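PDB 4GPV: putative cell adhesion protein from Bacteroides eggerthii, which probably serves as a FimA-family fimbrial subunit that builds pili on a bacterium of the human microbiome and takes part in cell adhesion. Local coordinates for residues A[98-103]-A[192-197]; A[280-283]-A[287-290]; A[41-46]-A[157-162]; A[115-120]-A[223-228]; A[48-53]-A[72-77]. All coordinates share one frame; numbering follows the deposited sequence. Where two conformers were deposited one is given.

Interaction 1. Residues A[98-103]-A[192-197]; sequences GLFATV and GRFFGS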
# COMPACT_ATOMS: atom_id res chain seq x y z
N GLY A 98 10.98 9.78 -15.27
CA GLY A 98 10.36 8.89 -14.28
C GLY A 98 11.34 8.30 -13.29
O GLY A 98 12.55 8.60 -13.32
N LEU A 99 10.83 7.42 -12.42
CA LEU A 99 11.64 6.80 -11.36
C LEU A 99 12.81 5.97 -11.86
O LEU A 99 13.81 5.84 -11.14
CB LEU A 99 10.74 5.91 -10.48
CG LEU A 99 9.70 6.67 -9.64
CD1 LEU A 99 8.75 5.73 -9.02
CD2 LEU A 99 10.36 7.55 -8.56
N PHE A 100 12.71 5.44 -13.08
CA PHE A 100 13.68 4.51 -13.65
C PHE A 100 14.58 5.11 -14.73
O PHE A 100 15.40 4.36 -15.29
CB PHE A 100 12.93 3.32 -14.23
CG PHE A 100 12.09 2.64 -13.19
CD1 PHE A 100 12.64 1.70 -12.33
CD2 PHE A 100 10.75 2.99 -13.02
CE1 PHE A 100 11.86 1.11 -11.32
CE2 PHE A 100 9.98 2.40 -12.02
CZ PHE A 100 10.54 1.44 -11.20
N ALA A 101 14.43 6.40 -15.02
CA ALA A 101 15.19 7.11 -16.07
C ALA A 101 16.72 7.00 -15.94
O ALA A 101 17.42 7.07 -16.97
CB ALA A 101 14.80 8.57 -16.08
N THR A 102 17.26 6.87 -14.70
CA THR A 102 18.73 6.82 -14.52
C THR A 102 19.25 5.39 -14.28
O THR A 102 20.43 5.22 -13.97
CB THR A 102 19.18 7.76 -13.38
OG1 THR A 102 18.72 7.25 -12.12
CG2 THR A 102 18.73 9.21 -13.59
N VAL A 103 18.39 4.36 -14.40
CA VAL A 103 18.80 2.96 -14.22
C VAL A 103 19.77 2.57 -15.35
O VAL A 103 19.43 2.71 -16.53
CB VAL A 103 17.59 2.00 -14.18
CG1 VAL A 103 18.03 0.55 -14.29
CG2 VAL A 103 16.77 2.21 -12.91
N GLY A 192 8.13 2.84 -1.37
CA GLY A 192 7.61 1.69 -2.09
C GLY A 192 8.76 1.09 -2.87
O GLY A 192 9.23 1.69 -3.84
N ARG A 193 9.26 -0.07 -2.42
CA ARG A 193 10.33 -0.78 -3.07
C ARG A 193 9.77 -1.69 -4.12
O ARG A 193 8.89 -2.52 -3.82
CB ARG A 193 11.13 -1.60 -2.05
CG ARG A 193 12.28 -0.89 -1.42
CD ARG A 193 13.41 -0.67 -2.41
NE ARG A 193 14.34 -1.79 -2.53
CZ ARG A 193 15.49 -1.88 -1.88
NH1 ARG A 193 15.85 -0.95 -1.00
NH2 ARG A 193 16.29 -2.92 -2.08
N PHE A 194 10.23 -1.54 -5.37
CA PHE A 194 9.72 -2.43 -6.40
C PHE A 194 10.35 -3.80 -6.33
O PHE A 194 9.70 -4.78 -6.67
CB PHE A 194 9.96 -1.81 -7.80
CG PHE A 194 9.25 -0.49 -7.97
CD1 PHE A 194 7.93 -0.44 -8.42
CD2 PHE A 194 9.90 0.71 -7.67
CE1 PHE A 194 7.28 0.79 -8.58
CE2 PHE A 194 9.23 1.94 -7.81
CZ PHE A 194 7.93 1.97 -8.24
N PHE A 195 11.66 -3.86 -5.99
CA PHE A 195 12.40 -5.12 -5.92
C PHE A 195 13.15 -5.15 -4.61
O PHE A 195 12.94 -4.30 -3.75
CB PHE A 195 13.34 -5.25 -7.13
CG PHE A 195 12.57 -5.16 -8.42
CD1 PHE A 195 11.77 -6.22 -8.84
CD2 PHE A 195 12.59 -3.99 -9.18
CE1 PHE A 195 10.98 -6.10 -9.98
CE2 PHE A 195 11.79 -3.88 -10.32
CZ PHE A 195 11.04 -4.96 -10.74
N GLY A 196 13.97 -6.16 -4.42
CA GLY A 196 14.69 -6.28 -3.17
C GLY A 196 14.07 -7.33 -2.29
O GLY A 196 13.09 -7.99 -2.66
N SER A 197 14.64 -7.48 -1.12
CA SER A 197 14.22 -8.52 -0.19
C SER A 197 12.91 -8.17 0.47
O SER A 197 12.52 -7.00 0.55
CB SER A 197 15.28 -8.72 0.88
OG SER A 197 15.30 -7.58 1.73

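Interaction 2. Residues A[280-283]-A[287-290]; sequences YPIL and TDAR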
# COMPACT_ATOMS: atom_id res chain seq x y z
N TYR A 280 -10.44 6.01 17.91
CA TYR A 280 -10.80 4.60 18.07
C TYR A 280 -9.80 3.88 17.17
O TYR A 280 -10.03 3.77 15.97
CB TYR A 280 -12.27 4.33 17.68
CG TYR A 280 -13.25 5.20 18.44
CD1 TYR A 280 -13.78 4.78 19.66
CD2 TYR A 280 -13.71 6.40 17.90
CE1 TYR A 280 -14.77 5.52 20.31
CE2 TYR A 280 -14.67 7.17 18.57
CZ TYR A 280 -15.19 6.73 19.77
OH TYR A 280 -16.16 7.48 20.41
N PRO A 281 -8.61 3.55 17.69
CA PRO A 281 -7.53 3.10 16.80
C PRO A 281 -7.19 1.60 16.82
O PRO A 281 -7.57 0.87 17.74
CB PRO A 281 -6.34 3.86 17.37
CG PRO A 281 -6.63 3.95 18.86
CD PRO A 281 -8.10 3.75 19.07
N ILE A 282 -6.41 1.20 15.82
CA ILE A 282 -5.82 -0.13 15.74
C ILE A 282 -4.38 0.03 15.27
O ILE A 282 -4.13 0.62 14.21
CB ILE A 282 -6.61 -1.18 14.92
CG1 ILE A 282 -6.05 -2.62 15.17
CG2 ILE A 282 -6.68 -0.87 13.46
CD1 ILE A 282 -6.10 -3.15 16.76
N LEU A 283 -3.43 -0.47 16.07
CA LEU A 283 -2.00 -0.43 15.74
C LEU A 283 -1.64 -1.67 14.98
O LEU A 283 -1.96 -2.76 15.44
CB LEU A 283 -1.12 -0.34 17.01
CG LEU A 283 -0.86 1.03 17.60
CD1 LEU A 283 -2.09 1.57 18.21
CD2 LEU A 283 0.19 0.93 18.67
N THR A 287 1.60 -7.22 18.60
CA THR A 287 0.88 -7.35 19.88
C THR A 287 -0.53 -6.76 19.85
O THR A 287 -1.34 -7.15 20.68
CB THR A 287 1.67 -6.73 21.05
OG1 THR A 287 1.91 -5.35 20.79
CG2 THR A 287 2.99 -7.44 21.31
N ASP A 288 -0.85 -5.83 18.91
CA ASP A 288 -2.20 -5.24 18.89
C ASP A 288 -3.03 -5.90 17.79
O ASP A 288 -3.82 -6.79 18.09
CB ASP A 288 -2.15 -3.70 18.75
CG ASP A 288 -3.44 -2.98 19.14
OD1 ASP A 288 -4.20 -3.53 19.97
OD2 ASP A 288 -3.67 -1.84 18.64
N ALA A 289 -2.82 -5.50 16.53
CA ALA A 289 -3.54 -6.11 15.40
C ALA A 289 -3.13 -7.55 15.16
O ALA A 289 -3.89 -8.28 14.52
CB ALA A 289 -3.27 -5.31 14.13
N ARG A 290 -1.91 -7.96 15.64
CA ARG A 290 -1.30 -9.28 15.42
C ARG A 290 -0.86 -9.37 13.94
O ARG A 290 -0.66 -10.46 13.39
CB ARG A 290 -2.19 -10.47 15.84
CG ARG A 290 -2.72 -10.40 17.28
CD ARG A 290 -1.79 -11.06 18.28
NE ARG A 290 -1.91 -10.46 19.61
CZ ARG A 290 -0.98 -10.54 20.56
NH1 ARG A 290 0.16 -11.18 20.34
NH2 ARG A 290 -1.18 -9.97 21.74

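Interaction 3. Residues A[41-46]-A[157-162]; sequences DTEDAV and AAKIQL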
# COMPACT_ATOMS: atom_id res chain seq x y z
N ASP A 41 -7.97 -11.89 -1.73
CA ASP A 41 -8.69 -10.74 -2.25
C ASP A 41 -8.19 -10.55 -3.69
O ASP A 41 -7.12 -9.97 -3.89
CB ASP A 41 -8.46 -9.48 -1.38
CG ASP A 41 -9.13 -8.20 -1.89
OD1 ASP A 41 -9.83 -8.26 -2.93
OD2 ASP A 41 -8.96 -7.13 -1.25
N THR A 42 -8.92 -11.08 -4.68
CA THR A 42 -8.49 -11.01 -6.08
C THR A 42 -8.94 -9.67 -6.64
O THR A 42 -10.13 -9.35 -6.65
CB THR A 42 -8.98 -12.23 -6.86
OG1 THR A 42 -8.51 -13.40 -6.18
CG2 THR A 42 -8.44 -12.26 -8.30
N GLU A 43 -7.97 -8.88 -7.11
CA GLU A 43 -8.19 -7.54 -7.62
C GLU A 43 -7.89 -7.47 -9.12
O GLU A 43 -6.73 -7.64 -9.51
CB GLU A 43 -7.27 -6.59 -6.85
CG GLU A 43 -7.38 -5.11 -7.20
CD GLU A 43 -8.15 -4.25 -6.21
OE1 GLU A 43 -8.46 -4.72 -5.09
OE2 GLU A 43 -8.39 -3.07 -6.55
N ASP A 44 -8.91 -7.19 -9.94
CA ASP A 44 -8.71 -6.99 -11.38
C ASP A 44 -8.00 -5.67 -11.52
O ASP A 44 -8.56 -4.62 -11.18
CB ASP A 44 -10.04 -7.04 -12.15
CG ASP A 44 -10.50 -8.45 -12.41
OD1 ASP A 44 -9.90 -9.12 -13.28
OD2 ASP A 44 -11.46 -8.90 -11.74
N ALA A 45 -6.72 -5.73 -11.83
CA ALA A 45 -5.88 -4.54 -11.88
C ALA A 45 -5.53 -4.21 -13.29
O ALA A 45 -4.94 -5.02 -14.00
CB ALA A 45 -4.63 -4.73 -11.05
N VAL A 46 -5.89 -3.00 -13.71
CA VAL A 46 -5.59 -2.58 -15.06
C VAL A 46 -4.09 -2.24 -15.20
O VAL A 46 -3.50 -1.59 -14.35
CB VAL A 46 -6.50 -1.41 -15.53
CG1 VAL A 46 -6.56 -0.28 -14.51
CG2 VAL A 46 -6.11 -0.89 -16.91
N ALA A 157 2.03 -2.10 -3.22
CA ALA A 157 1.32 -1.65 -2.02
C ALA A 157 0.57 -2.78 -1.30
O ALA A 157 0.45 -3.91 -1.78
CB ALA A 157 0.34 -0.55 -2.41
N ALA A 158 0.00 -2.41 -0.13
CA ALA A 158 -0.96 -3.16 0.65
C ALA A 158 -2.26 -2.36 0.64
O ALA A 158 -2.23 -1.14 0.40
CB ALA A 158 -0.45 -3.34 2.09
N LYS A 159 -3.37 -3.00 0.93
CA LYS A 159 -4.66 -2.34 0.99
C LYS A 159 -5.24 -2.54 2.39
O LYS A 159 -5.16 -3.66 2.93
CB LYS A 159 -5.58 -2.96 -0.08
CG LYS A 159 -6.95 -2.32 -0.17
CD LYS A 159 -7.69 -2.87 -1.41
CE LYS A 159 -8.75 -3.87 -1.11
NZ LYS A 159 -9.41 -4.34 -2.37
N ILE A 160 -5.82 -1.48 2.96
CA ILE A 160 -6.45 -1.56 4.29
C ILE A 160 -7.90 -1.13 4.14
O ILE A 160 -8.13 -0.00 3.72
CB ILE A 160 -5.69 -0.69 5.34
CG1 ILE A 160 -4.22 -1.17 5.50
CG2 ILE A 160 -6.43 -0.72 6.72
CD1 ILE A 160 -3.34 -0.16 6.26
N GLN A 161 -8.87 -1.98 4.52
CA GLN A 161 -10.30 -1.65 4.46
C GLN A 161 -10.84 -1.51 5.86
O GLN A 161 -10.46 -2.30 6.73
CB GLN A 161 -11.09 -2.76 3.73
CG GLN A 161 -10.92 -2.71 2.22
CD GLN A 161 -11.56 -3.91 1.57
OE1 GLN A 161 -11.03 -5.02 1.60
NE2 GLN A 161 -12.71 -3.70 0.97
N LEU A 162 -11.79 -0.58 6.07
CA LEU A 162 -12.39 -0.38 7.38
C LEU A 162 -13.89 -0.66 7.34
O LEU A 162 -14.60 -0.11 6.49
CB LEU A 162 -12.13 1.07 7.86
CG LEU A 162 -12.83 1.51 9.14
CD1 LEU A 162 -12.36 0.67 10.34
CD2 LEU A 162 -12.64 3.00 9.40

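Interaction 4. Residues A[115-120]-A[223-228]; sequences SLMDNT and TTSTAL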
# COMPACT_ATOMS: atom_id res chain seq x y z
N SER A 115 7.48 6.96 -4.05
CA SER A 115 6.87 7.46 -2.81
C SER A 115 5.41 7.18 -2.81
O SER A 115 4.82 7.03 -3.89
CB SER A 115 7.13 8.95 -2.62
OG SER A 115 8.49 9.11 -2.26
N LEU A 116 4.80 7.11 -1.61
CA LEU A 116 3.36 6.83 -1.58
C LEU A 116 2.56 8.02 -2.09
O LEU A 116 1.43 7.83 -2.55
CB LEU A 116 2.92 6.45 -0.16
CG LEU A 116 1.46 6.03 0.06
CD1 LEU A 116 1.10 4.76 -0.72
CD2 LEU A 116 1.20 5.85 1.56
N MSE A 117 3.11 9.24 -1.96
CA MSE A 117 2.43 10.45 -2.42
C MSE A 117 3.21 11.12 -3.51
O MSE A 117 4.45 10.97 -3.58
CB MSE A 117 2.19 11.48 -1.29
CG MSE A 117 1.48 10.93 -0.07
SE MSE A 117 -0.36 10.49 -0.46
CE MSE A 117 -0.64 9.18 0.99
N ASP A 118 2.51 11.91 -4.34
CA ASP A 118 3.16 12.67 -5.39
C ASP A 118 3.91 13.88 -4.75
O ASP A 118 3.93 13.96 -3.52
CB ASP A 118 2.15 13.08 -6.48
CG ASP A 118 1.14 14.15 -6.12
OD1 ASP A 118 1.28 14.77 -5.03
OD2 ASP A 118 0.26 14.43 -6.96
N ASN A 119 4.53 14.81 -5.53
CA ASN A 119 5.31 15.88 -4.88
C ASN A 119 4.48 16.98 -4.16
O ASN A 119 5.07 17.86 -3.53
CB ASN A 119 6.35 16.51 -5.83
CG ASN A 119 5.82 17.13 -7.10
OD1 ASN A 119 4.61 17.19 -7.33
ND2 ASN A 119 6.74 17.66 -7.93
N THR A 120 3.14 16.90 -4.18
CA THR A 120 2.33 17.83 -3.39
C THR A 120 2.19 17.30 -1.96
O THR A 120 1.72 18.02 -1.09
CB THR A 120 0.92 18.02 -3.99
OG1 THR A 120 0.18 16.80 -3.81
CG2 THR A 120 0.94 18.48 -5.45
N THR A 223 5.31 13.46 7.28
CA THR A 223 4.67 14.48 6.45
C THR A 223 3.16 14.28 6.49
O THR A 223 2.69 13.14 6.36
CB THR A 223 5.22 14.42 5.01
OG1 THR A 223 6.63 14.65 5.05
CG2 THR A 223 4.57 15.47 4.08
N THR A 224 2.37 15.36 6.66
CA THR A 224 0.91 15.21 6.64
C THR A 224 0.44 15.04 5.19
O THR A 224 1.04 15.59 4.26
CB THR A 224 0.19 16.37 7.32
OG1 THR A 224 0.46 17.59 6.62
CG2 THR A 224 0.52 16.49 8.78
N SER A 225 -0.62 14.26 5.03
CA SER A 225 -1.24 14.02 3.73
C SER A 225 -2.74 13.99 3.89
O SER A 225 -3.28 13.15 4.63
CB SER A 225 -0.78 12.69 3.13
OG SER A 225 -1.49 12.50 1.92
N THR A 226 -3.44 14.86 3.13
CA THR A 226 -4.91 14.86 3.18
C THR A 226 -5.47 13.60 2.53
O THR A 226 -6.61 13.27 2.80
CB THR A 226 -5.49 16.12 2.51
OG1 THR A 226 -5.06 16.14 1.16
CG2 THR A 226 -5.11 17.41 3.23
N ALA A 227 -4.69 12.89 1.71
CA ALA A 227 -5.15 11.64 1.10
C ALA A 227 -5.36 10.54 2.15
O ALA A 227 -5.94 9.50 1.85
CB ALA A 227 -4.15 11.16 0.07
N LEU A 228 -4.84 10.75 3.37
CA LEU A 228 -4.93 9.75 4.45
C LEU A 228 -6.00 10.12 5.49
O LEU A 228 -5.97 9.63 6.62
CB LEU A 228 -3.57 9.50 5.09
CG LEU A 228 -2.50 8.95 4.17
CD1 LEU A 228 -1.20 8.78 4.90
CD2 LEU A 228 -2.96 7.65 3.44

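Interaction 5. Residues A[48-53]-A[72-77]; sequences NNYLVF and AAATIT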
# COMPACT_ATOMS: atom_id res chain seq x y z
N ASN A 48 -1.98 0.02 -17.15
CA ASN A 48 -2.06 1.20 -18.00
C ASN A 48 -0.84 1.30 -18.92
O ASN A 48 -0.93 1.76 -20.06
CB ASN A 48 -2.17 2.45 -17.16
CG ASN A 48 -3.48 2.47 -16.43
OD1 ASN A 48 -4.55 2.31 -17.06
ND2 ASN A 48 -3.43 2.62 -15.12
N ASN A 49 0.33 0.91 -18.37
CA ASN A 49 1.62 0.94 -19.03
C ASN A 49 2.61 0.12 -18.23
O ASN A 49 2.32 -0.25 -17.07
CB ASN A 49 2.12 2.39 -19.16
CG ASN A 49 2.14 3.10 -17.83
OD1 ASN A 49 2.96 2.78 -16.94
ND2 ASN A 49 1.19 4.01 -17.65
N TYR A 50 3.75 -0.19 -18.82
CA TYR A 50 4.77 -0.93 -18.07
C TYR A 50 6.15 -0.72 -18.70
O TYR A 50 6.25 -0.25 -19.82
CB TYR A 50 4.43 -2.44 -17.99
CG TYR A 50 4.31 -3.14 -19.33
CD1 TYR A 50 3.11 -3.15 -20.03
CD2 TYR A 50 5.41 -3.77 -19.91
CE1 TYR A 50 3.00 -3.78 -21.27
CE2 TYR A 50 5.31 -4.40 -21.16
CZ TYR A 50 4.10 -4.42 -21.82
OH TYR A 50 3.96 -5.04 -23.04
N LEU A 51 7.18 -1.07 -17.96
CA LEU A 51 8.57 -1.03 -18.41
C LEU A 51 9.15 -2.43 -18.28
O LEU A 51 8.92 -3.10 -17.28
CB LEU A 51 9.44 -0.03 -17.61
CG LEU A 51 8.97 1.44 -17.55
CD1 LEU A 51 9.74 2.22 -16.48
CD2 LEU A 51 9.15 2.12 -18.90
N VAL A 52 9.95 -2.83 -19.25
CA VAL A 52 10.66 -4.12 -19.20
C VAL A 52 12.17 -3.81 -19.25
O VAL A 52 12.65 -3.14 -20.17
CB VAL A 52 10.28 -5.16 -20.31
CG1 VAL A 52 11.00 -6.50 -20.12
CG2 VAL A 52 8.77 -5.37 -20.41
N PHE A 53 12.90 -4.30 -18.25
CA PHE A 53 14.35 -4.16 -18.16
C PHE A 53 14.97 -5.53 -18.37
O PHE A 53 14.55 -6.49 -17.73
CB PHE A 53 14.79 -3.58 -16.80
CG PHE A 53 14.11 -2.29 -16.41
CD1 PHE A 53 12.84 -2.31 -15.84
CD2 PHE A 53 14.74 -1.07 -16.59
CE1 PHE A 53 12.19 -1.12 -15.48
CE2 PHE A 53 14.09 0.13 -16.25
CZ PHE A 53 12.82 0.09 -15.70
N ALA A 72 -0.59 -7.06 -22.11
CA ALA A 72 0.11 -8.05 -21.29
C ALA A 72 1.09 -8.90 -22.13
O ALA A 72 1.43 -10.01 -21.72
CB ALA A 72 -0.90 -8.95 -20.59
N ALA A 73 1.52 -8.37 -23.31
CA ALA A 73 2.46 -9.06 -24.20
C ALA A 73 3.35 -8.07 -24.96
O ALA A 73 2.85 -7.12 -25.53
CB ALA A 73 1.71 -9.95 -25.19
N ALA A 74 4.68 -8.29 -24.94
CA ALA A 74 5.65 -7.46 -25.66
C ALA A 74 6.60 -8.33 -26.49
O ALA A 74 6.98 -9.41 -26.04
CB ALA A 74 6.46 -6.61 -24.68
N THR A 75 6.98 -7.87 -27.70
CA THR A 75 7.97 -8.53 -28.53
C THR A 75 9.18 -7.59 -28.55
O THR A 75 9.09 -6.47 -29.08
CB THR A 75 7.40 -8.86 -29.92
OG1 THR A 75 6.24 -9.68 -29.76
CG2 THR A 75 8.40 -9.60 -30.81
N ILE A 76 10.29 -8.01 -27.94
CA ILE A 76 11.48 -7.18 -27.85
C ILE A 76 12.53 -7.73 -28.81
O ILE A 76 12.89 -8.91 -28.71
CB ILE A 76 11.99 -7.08 -26.39
CG1 ILE A 76 10.94 -6.40 -25.47
CG2 ILE A 76 13.33 -6.33 -26.34
CD1 ILE A 76 11.16 -6.56 -23.97
N THR A 77 13.03 -6.89 -29.74
CA THR A 77 14.02 -7.37 -30.71
C THR A 77 15.36 -6.61 -30.61
O THR A 77 16.27 -6.86 -31.39
CB THR A 77 13.48 -7.26 -32.15
OG1 THR A 77 13.32 -5.87 -32.45
CG2 THR A 77 12.17 -8.01 -32.34

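Interaction 1. Residues A[98-103]-A[192-197]
Phe100 points the edge of its ring into a face of Phe194, a T-shaped stack that joins the loop leading to helix 106-111 to the end of strand 176-193 within a cluster of aromatic rings. The ring planes are inclined at 62° and their centroids lie 5.1 Å apart. Phe100 CG stands anti to the carbonyl carbon (chi1 -58°), from where CZ reaches the partner: it sits 3.6 Å above the plane of the Phe194 ring, displaced toward the rim, and comes within 3.7 Å of Phe194 CD2. The residue before it, Leu99, meets the same ring differently. Its CD1 methyl lies at the edge, near the ring plane, 3.9 Å from Phe194 CZ, so neighbouring residues of one type I turn hold a face and an edge of a single ring. The rings of Phe53 and Trp132 extend the cluster beyond Phe100 and Phe194 respectively, while Phe195 turns to Tyr87 and to Leu109 and Leu110 of helix 106-111. The contact illustrates how a loop without regular structure can dock by side-chain packing, since no hydrogen bond crosses between 98-103 and 192-197. The bend after the strand has its own polar ties: Arg193 NH2 makes a salt bridge with Glu200 OE1, and Arg193 NE donates to Phe195 O at 3.1 Å, approaching 39° above the carbonyl plane.

Interaction 2. Residues A[280-283]-A[287-290]
Asp288 reaches back to the last residue of strand 274-283 and takes its amide: Leu283 N donates to Asp288 OD2 at 2.9 Å, with a fairly straight N-H...O angle of 162°. A chi1 of -162°, with CG opposite the residue's own N, carries the carboxylate there. Its oxygen is met on the anti side, somewhat out of the carboxylate plane. The carbonyl of Leu283 is used as well, since Ala289 N donates to Leu283 O at 3.1 Å, lying almost along the C=O axis. Both backbone polar groups of Leu283 are therefore satisfied by successive residues of the returning loop, one through a side chain and one through an amide. Asp288 N in turn is bonded to Thr285 OG1. Carbon packs around these bonds: Ile282 CD1 lies 3.3 Å from Asp288 OD2, and Ile282 CG1 is 4.0 Å from Ala289 CB, close to Val333 of strand 329-343. With an alanine in place of Asp288, the amide of Leu283 would probably be left without its acceptor and the strand end less firmly tied. The loop thus turns back on strand 274-283 as the chain passes to strand 297-306 of the other sheet, consistent with a beta sandwich.

Interaction 3. Residues A[41-46]-A[157-162]
A salt-bridge network of two acids and one lysine spans strands 40-46 and 146-169, and it shows how a largely buried charge can be accommodated inside a beta fold. Lys159 is the hub. Its NZ donates to Asp41 OD2 at 3.0 Å and to Glu43 OE1 at 2.9 Å. The two carboxylates receive it differently: Asp41 OD2 is met on the syn side and slightly out of plane, whereas Glu43 OE1 is met nearly head-on, in line with its C-O bond. The side chains also come in on different courses, Asp41 crossing the lysine at about a right angle and Glu43 running against it from the opposite direction. Lys159 leaves its strand extended, with CG anti to the backbone N, and then bends at chi3 (104°), which brings CE within 3.3 Å of Asp41 OD2 and sets the ammonium group between the acids. Asp41 and Glu43, two residues apart, project from the same side of their strand. Each has a second partner, Ser298 OG for Asp41 OD2 and Trp338 NE1 for Glu43 OE1. The paired acids probably stabilise the charged form of the lysine. The axes of the two short strand segments are 11.1 Å apart at closest approach and inclined at 111°. Between them in the curled sheet run strand 329-343, paired parallel with 40-46, and strand 297-306, paired parallel with 146-169; Trp338 and Tyr250, the latter from strand 247-251, also touch the Lys159 side chain.

Interaction 4. Residues A[115-120]-A[223-228]
An ST turn at Ser225 forms one wall of this buried contact, and the selenomethionine at Met117 packs into it. The selenium lies 3.3 Å from Ser225 OG and 3.9 Å from Ala227 CB, while the terminal methyl passes on to Leu228, where Met117 CE is 3.7 Å from Leu228 CG. Met117 reaches this place by a bend at chi2 (-69°), which turns the end of the chain across the serine and toward the leucine. No hydrogen bond crosses the contact, but both sides are fixed by bonds of their own. Ser225 OG accepts from Ala227 N at 3.2 Å, which defines the turn, and is also bonded to the carbonyl of Asp121. Leu228 N donates to Ser225 O within the same turn. On the other side Asp118 OD1 forms an Asx turn, gripped twice by Thr120: Thr120 OG1 donates to it at 2.6 Å on the syn lone pair, and Thr120 N donates at 3.0 Å from above the carboxylate plane. Were an alanine to replace Ser225, the amide of Ala227 and the carbonyl of Asp121 would probably each lose a partner, and the selenium its nearest neighbour across the contact. The example shows two segments, each with its own turn bonds, meeting by van der Waals contact without a hydrogen bond between them. Tyr208 of strand 207-209 touches both Met117 and Leu228; Leu228 also rests on Ala188 of strand 176-193 and on Phe249 of strand 247-251, and so lies where the two sheets come together.

Interaction 5. Residues A[48-53]-A[72-77]
Tyr50 lays its ring toward strand 73-76 so that Ala74 meets it at the edge, close to the ring plane. This is the tight part: Tyr50 OH lies 3.4 Å from Ala74 CB and equally near Ala73 O, an approach that is not a hydrogen bond. The hydroxyl is instead bonded to Asn71 OD1, just before the strand, and the same oxygen takes the amide of Ala73. Tyr50 holds its ring in the crowded position between backbone N and carbonyl carbon (chi1 60°), which sends the hydroxyl across to the other strand. Two residues on, Val52 CG1 touches Ile76 CD1 at 3.9 Å, a lighter contact of methyl against methyl. On the solvent side Ala73 points its methyl away from strand 50-53, and Thr75 is likewise exposed, so 73-76 has an inner and an outer face. The short strand segments are 10.0 Å apart and inclined at 40°, a spacing bridged by side chains, as between layers of a beta sandwich; Tyr66 and Ile21 border the same interior. The chemistry is mainly apolar packing across the interior, and the buried Tyr50 hydroxyl is satisfied by Asn71 rather than by strand 73-76 itself.

The five contacts are spread along an elongated, mostly beta chain. Interactions 5 and 2 lie farthest apart, with centres 41 Å from each other and on opposite sides of the chain's centre. Interaction 5 is nested inside the loop closed by interaction 3, and their strands belong to the same, larger sheet. Interactions 1, 2 and 4 all reach the smaller sheet. Interactions 1, 3 and 4 cross one another along the sequence, so segments from early in the chain pack against later ones, 157 onward. Interactions 1 and 5 touch directly, Phe100 CB lying 3.5 Å from Phe53 CZ. Such interleaving probably ties the elongated subunit together along its length.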